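PDB 5DE0: deferrochelatase from Vibrio cholerae, which binds heme b and probably acts as a dye-decolorizing (DyP-type) peroxidase that oxidises substrates with hydrogen peroxide. Local coordinates for residues P75-D80 and G171-V176; H257-M262 and G286-A291. All coordinates share one frame; numbering follows the deposited sequence.

Contact 1: residues P75-D80 and G171-V176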
ATOM      1  N   PRO B  75       8.711  24.336  21.624  1.00 35.65           N
ATOM      2  CA  PRO B  75       7.409  24.407  22.296  1.00 33.68           C
ATOM      3  C   PRO B  75       7.520  23.973  23.751  1.00 31.72           C
ATOM      4  O   PRO B  75       8.236  23.011  24.042  1.00 32.52           O
ATOM      5  CB  PRO B  75       6.542  23.425  21.497  1.00 31.22           C
ATOM      6  CG  PRO B  75       7.193  23.366  20.153  1.00 31.69           C
ATOM      7  CD  PRO B  75       8.653  23.489  20.417  1.00 34.03           C
ATOM      8  N   PRO B  76       6.826  24.682  24.653  1.00 31.12           N
ATOM      9  CA  PRO B  76       6.897  24.468  26.105  1.00 30.61           C
ATOM     10  C   PRO B  76       6.669  23.017  26.531  1.00 28.91           C
ATOM     11  O   PRO B  76       7.336  22.535  27.449  1.00 29.13           O
ATOM     12  CB  PRO B  76       5.774  25.364  26.645  1.00 29.78           C
ATOM     13  CG  PRO B  76       5.644  26.454  25.641  1.00 30.41           C
ATOM     14  CD  PRO B  76       5.910  25.783  24.304  1.00 31.38           C
ATOM     15  N   GLU B  77       5.745  22.330  25.865  1.00 29.22           N
ATOM     16  CA  GLU B  77       5.342  20.988  26.278  1.00 28.54           C
ATOM     17  C   GLU B  77       5.989  19.876  25.451  1.00 27.29           C
ATOM     18  O   GLU B  77       5.781  18.692  25.723  1.00 27.49           O
ATOM     19  CB  GLU B  77       3.819  20.852  26.206  1.00 28.04           C
ATOM     20  CG  GLU B  77       3.057  21.967  26.902  1.00 28.77           C
ATOM     21  CD  GLU B  77       1.560  21.738  26.883  1.00 28.90           C
ATOM     22  OE1 GLU B  77       1.132  20.583  27.080  1.00 27.05           O
ATOM     23  OE2 GLU B  77       0.811  22.711  26.658  1.00 39.12           O
ATOM     24  N   LEU B  78       6.766  20.249  24.439  1.00 28.81           N
ATOM     25  CA  LEU B  78       7.397  19.261  23.566  1.00 27.34           C
ATOM     26  C   LEU B  78       8.471  18.465  24.303  1.00 27.76           C
ATOM     27  O   LEU B  78       9.453  19.028  24.786  1.00 28.57           O
ATOM     28  CB  LEU B  78       7.999  19.939  22.330  1.00 28.33           C
ATOM     29  CG  LEU B  78       8.671  19.014  21.310  1.00 27.49           C
ATOM     30  CD1 LEU B  78       7.702  17.952  20.809  1.00 25.39           C
ATOM     31  CD2 LEU B  78       9.229  19.818  20.144  1.00 28.65           C
ATOM     32  N   ILE B  79       8.270  17.153  24.391  1.00 28.03           N
ATOM     33  CA  ILE B  79       9.216  16.258  25.050  1.00 27.84           C
ATOM     34  C   ILE B  79       9.446  15.004  24.216  1.00 27.19           C
ATOM     35  O   ILE B  79       8.740  14.762  23.237  1.00 26.05           O
ATOM     36  CB  ILE B  79       8.725  15.826  26.450  1.00 28.71           C
ATOM     37  CG1 ILE B  79       7.464  14.965  26.330  1.00 27.17           C
ATOM     38  CG2 ILE B  79       8.471  17.034  27.340  1.00 29.61           C
ATOM     39  CD1 ILE B  79       6.978  14.397  27.646  1.00 26.48           C
ATOM     40  N   ASP B  80      10.432  14.203  24.611  1.00 27.98           N
ATOM     41  CA  ASP B  80      10.637  12.898  23.997  1.00 27.99           C
ATOM     42  C   ASP B  80       9.496  11.968  24.381  1.00 27.15           C
ATOM     43  O   ASP B  80       8.971  12.050  25.489  1.00 26.51           O
ATOM     44  CB  ASP B  80      11.977  12.291  24.426  1.00 29.16           C
ATOM     45  CG  ASP B  80      13.161  12.952  23.749  1.00 34.72           C
ATOM     46  OD1 ASP B  80      12.964  13.977  23.065  1.00 34.37           O
ATOM     47  OD2 ASP B  80      14.293  12.448  23.908  1.00 35.16           O
ATOM     48  N   GLY B 171       0.242  26.278  15.573  1.00 27.63           N
ATOM     49  CA  GLY B 171       0.964  25.021  15.638  1.00 26.10           C
ATOM     50  C   GLY B 171       0.177  23.982  16.412  1.00 25.57           C
ATOM     51  O   GLY B 171      -0.834  24.300  17.042  1.00 25.36           O
ATOM     52  N   SER B 172       0.641  22.737  16.376  1.00 24.61           N
ATOM     53  CA  SER B 172      -0.083  21.647  17.015  1.00 23.45           C
ATOM     54  C   SER B 172       0.851  20.537  17.484  1.00 22.92           C
ATOM     55  O   SER B 172       1.816  20.196  16.799  1.00 22.09           O
ATOM     56  CB  SER B 172      -1.132  21.081  16.052  1.00 24.21           C
ATOM     57  OG  SER B 172      -1.863  20.027  16.648  1.00 22.26           O
ATOM     58  N   TYR B 173       0.560  19.976  18.656  1.00 22.54           N
ATOM     59  CA  TYR B 173       1.332  18.846  19.169  1.00 21.47           C
ATOM     60  C   TYR B 173       0.866  17.550  18.520  1.00 25.73           C
ATOM     61  O   TYR B 173      -0.329  17.347  18.313  1.00 20.15           O
ATOM     62  CB  TYR B 173       1.217  18.755  20.691  1.00 22.88           C
ATOM     63  CG  TYR B 173       1.918  19.877  21.421  1.00 24.34           C
ATOM     64  CD1 TYR B 173       3.264  19.783  21.754  1.00 25.24           C
ATOM     65  CD2 TYR B 173       1.236  21.034  21.774  1.00 24.51           C
ATOM     66  CE1 TYR B 173       3.910  20.808  22.421  1.00 25.49           C
ATOM     67  CE2 TYR B 173       1.874  22.066  22.441  1.00 26.16           C
ATOM     68  CZ  TYR B 173       3.209  21.946  22.762  1.00 26.62           C
ATOM     69  OH  TYR B 173       3.846  22.971  23.423  1.00 27.76           O
ATOM     70  N   VAL B 174       1.815  16.681  18.187  1.00 19.91           N
ATOM     71  CA  VAL B 174       1.501  15.462  17.453  1.00 20.15           C
ATOM     72  C   VAL B 174       2.014  14.216  18.167  1.00 19.23           C
ATOM     73  O   VAL B 174       3.078  14.232  18.782  1.00 19.92           O
ATOM     74  CB  VAL B 174       2.101  15.489  16.028  1.00 19.20           C
ATOM     75  CG1 VAL B 174       1.339  14.539  15.114  1.00 18.51           C
ATOM     76  CG2 VAL B 174       2.085  16.897  15.457  1.00 19.88           C
ATOM     77  N   MET B 175       1.243  13.138  18.085  1.00 19.07           N
ATOM     78  CA  MET B 175       1.699  11.830  18.534  1.00 17.71           C
ATOM     79  C   MET B 175       1.378  10.803  17.457  1.00 27.48           C
ATOM     80  O   MET B 175       0.372  10.924  16.760  1.00 14.39           O
ATOM     81  CB  MET B 175       1.044  11.434  19.866  1.00 19.32           C
ATOM     82  CG  MET B 175      -0.458  11.186  19.782  1.00 18.74           C
ATOM     83  SD  MET B 175      -1.131  10.346  21.228  1.00 18.19           S
ATOM     84  CE  MET B 175      -0.338   8.740  21.098  1.00 18.47           C
ATOM     85  N   VAL B 176       2.243   9.806  17.303  1.00 15.55           N
ATOM     86  CA  VAL B 176       1.976   8.720  16.372  1.00 18.73           C
ATOM     87  C   VAL B 176       2.402   7.380  16.969  1.00 19.40           C
ATOM     88  O   VAL B 176       3.419   7.280  17.657  1.00 17.31           O
ATOM     89  CB  VAL B 176       2.674   8.952  14.990  1.00 17.28           C
ATOM     90  CG1 VAL B 176       3.521  10.207  15.004  1.00 17.88           C
ATOM     91  CG2 VAL B 176       3.498   7.742  14.557  1.00 17.89           C
TER

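Contact 2: residues H257-M262 and G286-A291. With HEM (protoporphyrin IX containing Fe), chain F.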
ATOM      1  N   HIS B 257      -0.407  17.429  26.909  1.00 25.39           N
ATOM      2  CA  HIS B 257      -0.899  16.874  28.164  1.00 26.62           C
ATOM      3  C   HIS B 257      -1.979  15.814  27.953  1.00 26.40           C
ATOM      4  O   HIS B 257      -2.025  14.816  28.672  1.00 27.44           O
ATOM      5  CB  HIS B 257      -1.438  17.998  29.054  1.00 27.51           C
ATOM      6  CG  HIS B 257      -1.930  17.533  30.387  1.00 28.99           C
ATOM      7  ND1 HIS B 257      -1.091  17.020  31.354  1.00 30.19           N
ATOM      8  CD2 HIS B 257      -3.175  17.504  30.917  1.00 30.99           C
ATOM      9  CE1 HIS B 257      -1.798  16.696  32.421  1.00 31.63           C
ATOM     10  NE2 HIS B 257      -3.067  16.978  32.182  1.00 33.63           N
ATOM     11  N   ASN B 258      -2.841  16.036  26.965  1.00 25.83           N
ATOM     12  CA  ASN B 258      -3.916  15.101  26.655  1.00 26.72           C
ATOM     13  C   ASN B 258      -3.394  13.748  26.188  1.00 25.74           C
ATOM     14  O   ASN B 258      -3.918  12.709  26.583  1.00 25.21           O
ATOM     15  CB  ASN B 258      -4.847  15.694  25.598  1.00 26.25           C
ATOM     16  CG  ASN B 258      -5.652  16.863  26.126  1.00 27.74           C
ATOM     17  OD1 ASN B 258      -5.427  17.331  27.243  1.00 29.81           O
ATOM     18  ND2 ASN B 258      -6.593  17.345  25.324  1.00 27.34           N
ATOM     19  N   PHE B 259      -2.361  13.769  25.349  1.00 24.85           N
ATOM     20  CA  PHE B 259      -1.721  12.542  24.882  1.00 24.55           C
ATOM     21  C   PHE B 259      -1.191  11.735  26.062  1.00 25.65           C
ATOM     22  O   PHE B 259      -1.461  10.539  26.193  1.00 25.01           O
ATOM     23  CB  PHE B 259      -0.569  12.852  23.919  1.00 22.87           C
ATOM     24  CG  PHE B 259      -0.990  13.556  22.662  1.00 22.08           C
ATOM     25  CD1 PHE B 259      -2.286  13.451  22.187  1.00 21.60           C
ATOM     26  CD2 PHE B 259      -0.080  14.323  21.951  1.00 21.34           C
ATOM     27  CE1 PHE B 259      -2.667  14.099  21.026  1.00 21.33           C
ATOM     28  CE2 PHE B 259      -0.454  14.972  20.792  1.00 20.65           C
ATOM     29  CZ  PHE B 259      -1.748  14.861  20.329  1.00 21.37           C
ATOM     30  N   LYS B 260      -0.434  12.416  26.917  1.00 26.42           N
ATOM     31  CA  LYS B 260       0.225  11.802  28.060  1.00 26.92           C
ATOM     32  C   LYS B 260      -0.778  11.196  29.039  1.00 27.69           C
ATOM     33  O   LYS B 260      -0.541  10.127  29.598  1.00 27.81           O
ATOM     34  CB  LYS B 260       1.102  12.839  28.765  1.00 28.62           C
ATOM     35  CG  LYS B 260       1.774  12.356  30.039  1.00 35.61           C
ATOM     36  CD  LYS B 260       2.725  13.416  30.576  1.00 39.83           C
ATOM     37  CE  LYS B 260       3.200  13.088  31.982  1.00 38.10           C
ATOM     38  NZ  LYS B 260       2.078  13.121  32.962  1.00 37.12           N
ATOM     39  N   THR B 261      -1.903  11.876  29.232  1.00 26.66           N
ATOM     40  CA  THR B 261      -2.925  11.408  30.162  1.00 27.94           C
ATOM     41  C   THR B 261      -3.617  10.151  29.641  1.00 27.55           C
ATOM     42  O   THR B 261      -3.803   9.186  30.383  1.00 28.35           O
ATOM     43  CB  THR B 261      -3.984  12.492  30.430  1.00 29.13           C
ATOM     44  OG1 THR B 261      -3.335  13.695  30.861  1.00 28.93           O
ATOM     45  CG2 THR B 261      -4.954  12.032  31.507  1.00 29.98           C
ATOM     46  N   MET B 262      -3.990  10.168  28.365  1.00 26.98           N
ATOM     47  CA  MET B 262      -4.642   9.023  27.736  1.00 27.13           C
ATOM     48  C   MET B 262      -3.723   7.805  27.693  1.00 27.35           C
ATOM     49  O   MET B 262      -4.153   6.683  27.960  1.00 27.20           O
ATOM     50  CB  MET B 262      -5.100   9.370  26.317  1.00 26.62           C
ATOM     51  CG  MET B 262      -6.157  10.454  26.241  1.00 26.82           C
ATOM     52  SD  MET B 262      -6.528  10.910  24.538  1.00 27.34           S
ATOM     53  CE  MET B 262      -7.655  12.273  24.787  1.00 26.56           C
ATOM     54  N   GLY B 286       6.432   4.788  18.316  1.00 21.84           N
ATOM     55  CA  GLY B 286       5.887   5.796  19.208  1.00 22.64           C
ATOM     56  C   GLY B 286       6.744   7.045  19.207  1.00 21.45           C
ATOM     57  O   GLY B 286       7.956   6.970  19.408  1.00 23.02           O
ATOM     58  N   ALA B 287       6.120   8.199  18.985  1.00 21.25           N
ATOM     59  CA  ALA B 287       6.866   9.448  18.897  1.00 21.35           C
ATOM     60  C   ALA B 287       5.998  10.682  19.124  1.00 21.67           C
ATOM     61  O   ALA B 287       4.821  10.704  18.764  1.00 19.59           O
ATOM     62  CB  ALA B 287       7.555   9.545  17.550  1.00 20.80           C
ATOM     63  N   TYR B 288       6.596  11.705  19.726  1.00 20.46           N
ATOM     64  CA  TYR B 288       5.958  13.007  19.876  1.00 21.50           C
ATOM     65  C   TYR B 288       6.572  14.002  18.899  1.00 20.23           C
ATOM     66  O   TYR B 288       7.771  13.955  18.623  1.00 21.08           O
ATOM     67  CB  TYR B 288       6.102  13.530  21.309  1.00 22.06           C
ATOM     68  CG  TYR B 288       5.145  12.922  22.312  1.00 22.33           C
ATOM     69  CD1 TYR B 288       3.843  12.598  21.956  1.00 22.93           C
ATOM     70  CD2 TYR B 288       5.545  12.680  23.619  1.00 23.00           C
ATOM     71  CE1 TYR B 288       2.966  12.048  22.876  1.00 21.41           C
ATOM     72  CE2 TYR B 288       4.678  12.129  24.544  1.00 23.68           C
ATOM     73  CZ  TYR B 288       3.391  11.816  24.168  1.00 22.45           C
ATOM     74  OH  TYR B 288       2.526  11.266  25.088  1.00 24.78           O
ATOM     75  N   PHE B 289       5.745  14.902  18.380  1.00 20.63           N
ATOM     76  CA  PHE B 289       6.212  15.953  17.491  1.00 21.33           C
ATOM     77  C   PHE B 289       5.508  17.269  17.790  1.00 21.20           C
ATOM     78  O   PHE B 289       4.565  17.318  18.579  1.00 21.80           O
ATOM     79  CB  PHE B 289       5.968  15.585  16.026  1.00 21.11           C
ATOM     80  CG  PHE B 289       6.626  14.307  15.592  1.00 20.38           C
ATOM     81  CD1 PHE B 289       5.939  13.106  15.656  1.00 19.88           C
ATOM     82  CD2 PHE B 289       7.921  14.308  15.099  1.00 21.40           C
ATOM     83  CE1 PHE B 289       6.538  11.928  15.247  1.00 19.67           C
ATOM     84  CE2 PHE B 289       8.524  13.134  14.691  1.00 20.69           C
ATOM     85  CZ  PHE B 289       7.831  11.943  14.766  1.00 20.31           C
ATOM     86  N   PHE B 290       5.975  18.334  17.153  1.00 20.82           N
ATOM     87  CA  PHE B 290       5.211  19.567  17.089  1.00 22.59           C
ATOM     88  C   PHE B 290       5.164  20.058  15.648  1.00 23.26           C
ATOM     89  O   PHE B 290       6.200  20.314  15.032  1.00 22.76           O
ATOM     90  CB  PHE B 290       5.802  20.643  17.996  1.00 24.13           C
ATOM     91  CG  PHE B 290       4.990  21.905  18.039  1.00 24.56           C
ATOM     92  CD1 PHE B 290       5.276  22.966  17.193  1.00 25.10           C
ATOM     93  CD2 PHE B 290       3.942  22.031  18.931  1.00 24.72           C
ATOM     94  CE1 PHE B 290       4.527  24.128  17.238  1.00 25.93           C
ATOM     95  CE2 PHE B 290       3.190  23.187  18.983  1.00 26.26           C
ATOM     96  CZ  PHE B 290       3.484  24.239  18.136  1.00 26.59           C
ATOM     97  N   ALA B 291       3.957  20.173  15.112  1.00 22.03           N
ATOM     98  CA  ALA B 291       3.773  20.704  13.772  1.00 22.38           C
ATOM     99  C   ALA B 291       3.531  22.201  13.860  1.00 23.70           C
ATOM    100  O   ALA B 291       2.462  22.637  14.281  1.00 24.10           O
ATOM    101  CB  ALA B 291       2.623  20.010  13.068  1.00 22.44           C
TER
HETATM  102  CHA HEM F 401     -12.216   6.460  20.388  1.00 24.51           C
HETATM  103  CHB HEM F 401      -7.826   8.105  21.633  1.00 23.66           C
HETATM  104  CHC HEM F 401      -5.782   3.997  20.017  1.00 23.49           C
HETATM  105  CHD HEM F 401     -10.027   2.774  18.015  1.00 24.63           C
HETATM  106  C1A HEM F 401     -11.207   7.264  20.871  1.00 24.82           C
HETATM  107  C2A HEM F 401     -11.367   8.576  21.465  1.00 25.10           C
HETATM  108  C3A HEM F 401     -10.156   9.029  21.805  1.00 24.49           C
HETATM  109  C4A HEM F 401      -9.185   8.020  21.440  1.00 23.72           C
HETATM  110  CMA HEM F 401      -9.828  10.384  22.471  1.00 23.93           C
HETATM  111  CAA HEM F 401     -12.710   9.313  21.668  1.00 24.63           C
HETATM  112  CBA HEM F 401     -13.110   9.205  23.138  1.00 26.60           C
HETATM  113  CGA HEM F 401     -14.490   9.769  23.339  1.00 26.68           C
HETATM  114  O1A HEM F 401     -15.478   9.057  23.025  1.00 26.84           O
HETATM  115  O2A HEM F 401     -14.596  10.927  23.816  1.00 27.26           O
HETATM  116  C1B HEM F 401      -6.912   7.107  21.384  1.00 23.33           C
HETATM  117  C2B HEM F 401      -5.538   7.098  21.836  1.00 23.47           C
HETATM  118  C3B HEM F 401      -4.960   5.980  21.398  1.00 23.67           C
HETATM  119  C4B HEM F 401      -5.951   5.218  20.647  1.00 22.62           C
HETATM  120  CMB HEM F 401      -4.849   8.198  22.673  1.00 22.57           C
HETATM  121  CAB HEM F 401      -3.483   5.632  21.691  1.00 21.91           C
HETATM  122  CBB HEM F 401      -2.897   4.539  21.204  1.00 23.47           C
HETATM  123  C1C HEM F 401      -6.743   3.314  19.299  1.00 23.69           C
HETATM  124  C2C HEM F 401      -6.552   2.077  18.563  1.00 24.21           C
HETATM  125  C3C HEM F 401      -7.734   1.745  18.008  1.00 24.32           C
HETATM  126  C4C HEM F 401      -8.699   2.758  18.385  1.00 24.78           C
HETATM  127  CMC HEM F 401      -5.201   1.329  18.467  1.00 22.87           C
HETATM  128  CAC HEM F 401      -8.124   0.532  17.125  1.00 23.95           C
HETATM  129  CBC HEM F 401      -7.320  -0.495  16.839  1.00 25.54           C
HETATM  130  C1D HEM F 401     -11.024   3.561  18.551  1.00 24.16           C
HETATM  131  C2D HEM F 401     -12.441   3.292  18.456  1.00 24.82           C
HETATM  132  C3D HEM F 401     -13.128   4.446  19.195  1.00 24.26           C
HETATM  133  C4D HEM F 401     -12.056   5.296  19.665  1.00 24.13           C
HETATM  134  CMD HEM F 401     -13.126   2.098  17.757  1.00 24.94           C
HETATM  135  CAD HEM F 401     -14.643   4.647  19.400  1.00 24.58           C
HETATM  136  CBD HEM F 401     -15.248   5.404  18.223  1.00 24.72           C
HETATM  137  CGD HEM F 401     -14.681   6.798  18.161  1.00 25.80           C
HETATM  138  O1D HEM F 401     -13.741   7.027  17.357  1.00 24.26           O
HETATM  139  O2D HEM F 401     -15.167   7.684  18.911  1.00 25.58           O
HETATM  140  NA  HEM F 401      -9.861   6.958  20.872  1.00 25.41           N
HETATM  141  NB  HEM F 401      -7.129   5.946  20.663  1.00 24.74           N
HETATM  142  NC  HEM F 401      -8.064   3.696  19.169  1.00 25.38           N
HETATM  143  ND  HEM F 401     -10.843   4.741  19.266  1.00 25.53           N
HETATM  144 FE   HEM F 401      -9.004   5.282  20.058  1.00 29.49          FE

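Contact 1: residues P75-D80 and G171-V176
P75 to L78 form a type I beta turn that wraps round the end of Y173, a residue of the strand beginning at S172; the nearest CA atoms, of L78 and Y173, are 7.5 Å apart. The turn has its own backbone bond, from L78 N to P75 O. Y173 carries the strand's whole share of the contact. With CG anti to the carbonyl carbon (chi1 -69°), its ring extends from the strand and brings OH to the turn. E77 N donates to Y173 OH at 3.2 Å, with an N-H...O angle of 157°. P75 CB lies 3.3 Å from the same OH, and E77 CB is 3.7 Å from Y173 CZ. The side chains of E77 and Y173 cross at about a right angle. L78 N approaches the ring edge, near its plane, 3.5 Å from CE1. The polar end of E77 is turned to another partner: OE1 is hydrogen-bonded to T255 OG1. The contact ties the N-terminal part of the DyP-type peroxidase chain, which holds the turn, to the C-terminal part. P75 and L78 also pack on W67 of helix 64-67. Y173 meets F290 of strand 281-291 edge-to-face and touches F259 of helix 257-266.

Contact 2: residues H257-M262 and G286-A291
F259 and Y288 bring helix 257-266 against strand 281-291, and their two side chains make the tight part of this contact. They slide past each other in opposite directions. Y288 CE1 is 3.8 Å from F259 CB and 3.9 Å from F259 CD2. Y288 OH lies 3.7 Å from F259 CB. F259 CG is anti to the carbonyl carbon (chi1 -62°), and CB and the ring carbon CD2 face the tyrosine. M175 of strand 172-181 touches both aromatic residues, and F81 meets the ring of Y288. A helix thus packs by an aromatic residue on the antiparallel sheet of strands 232-239, 247-253, 172-181 and 281-291. This is consistent with the ferredoxin-like halves of DyP-type peroxidases.

The outer side is looser. K260 CB comes no nearer than 4.2 Å to Y288 OH. Its extended chain then leads away from the strand, to a salt bridge between NZ and E264. Further round the helix, T261 OG1 donates to H257 O at 2.8 Å. T261 N reaches the same oxygen from the opposite face of the carbonyl plane. H257 lies on the exposed side and points away from the strand.

M262, on the same helix, lines the heme pocket. Its SD lies 3.7 Å from the heme methyl CMB, and its CE is as close to CMA. The strand and helix segments share no hydrogen bond. Even K260 N, 3.7 Å from Y288 OH, does not make one. The contact therefore rests on apolar packing.

Both contacts are largely buried and meet on one antiparallel sheet. Strands 172-181 and 281-291 are neighbours in it, and probable hydrogen bonds run from A291 N to S172 O and from F289 N to V174 O. Packing joins them too: P75 lies on F290, and F259 CE2 lies against the backbone oxygen of Y173. Each contact ends in a tyrosine hydroxyl. In contact 1 that hydroxyl is hydrogen-bonded to an irregular loop, with P76 exposed beside it. In contact 2 it is merely packed against a regular helix. Contact 2 reaches the heme through M262; in contact 1 the side chain of Y173 is about 12 Å from the bound heme.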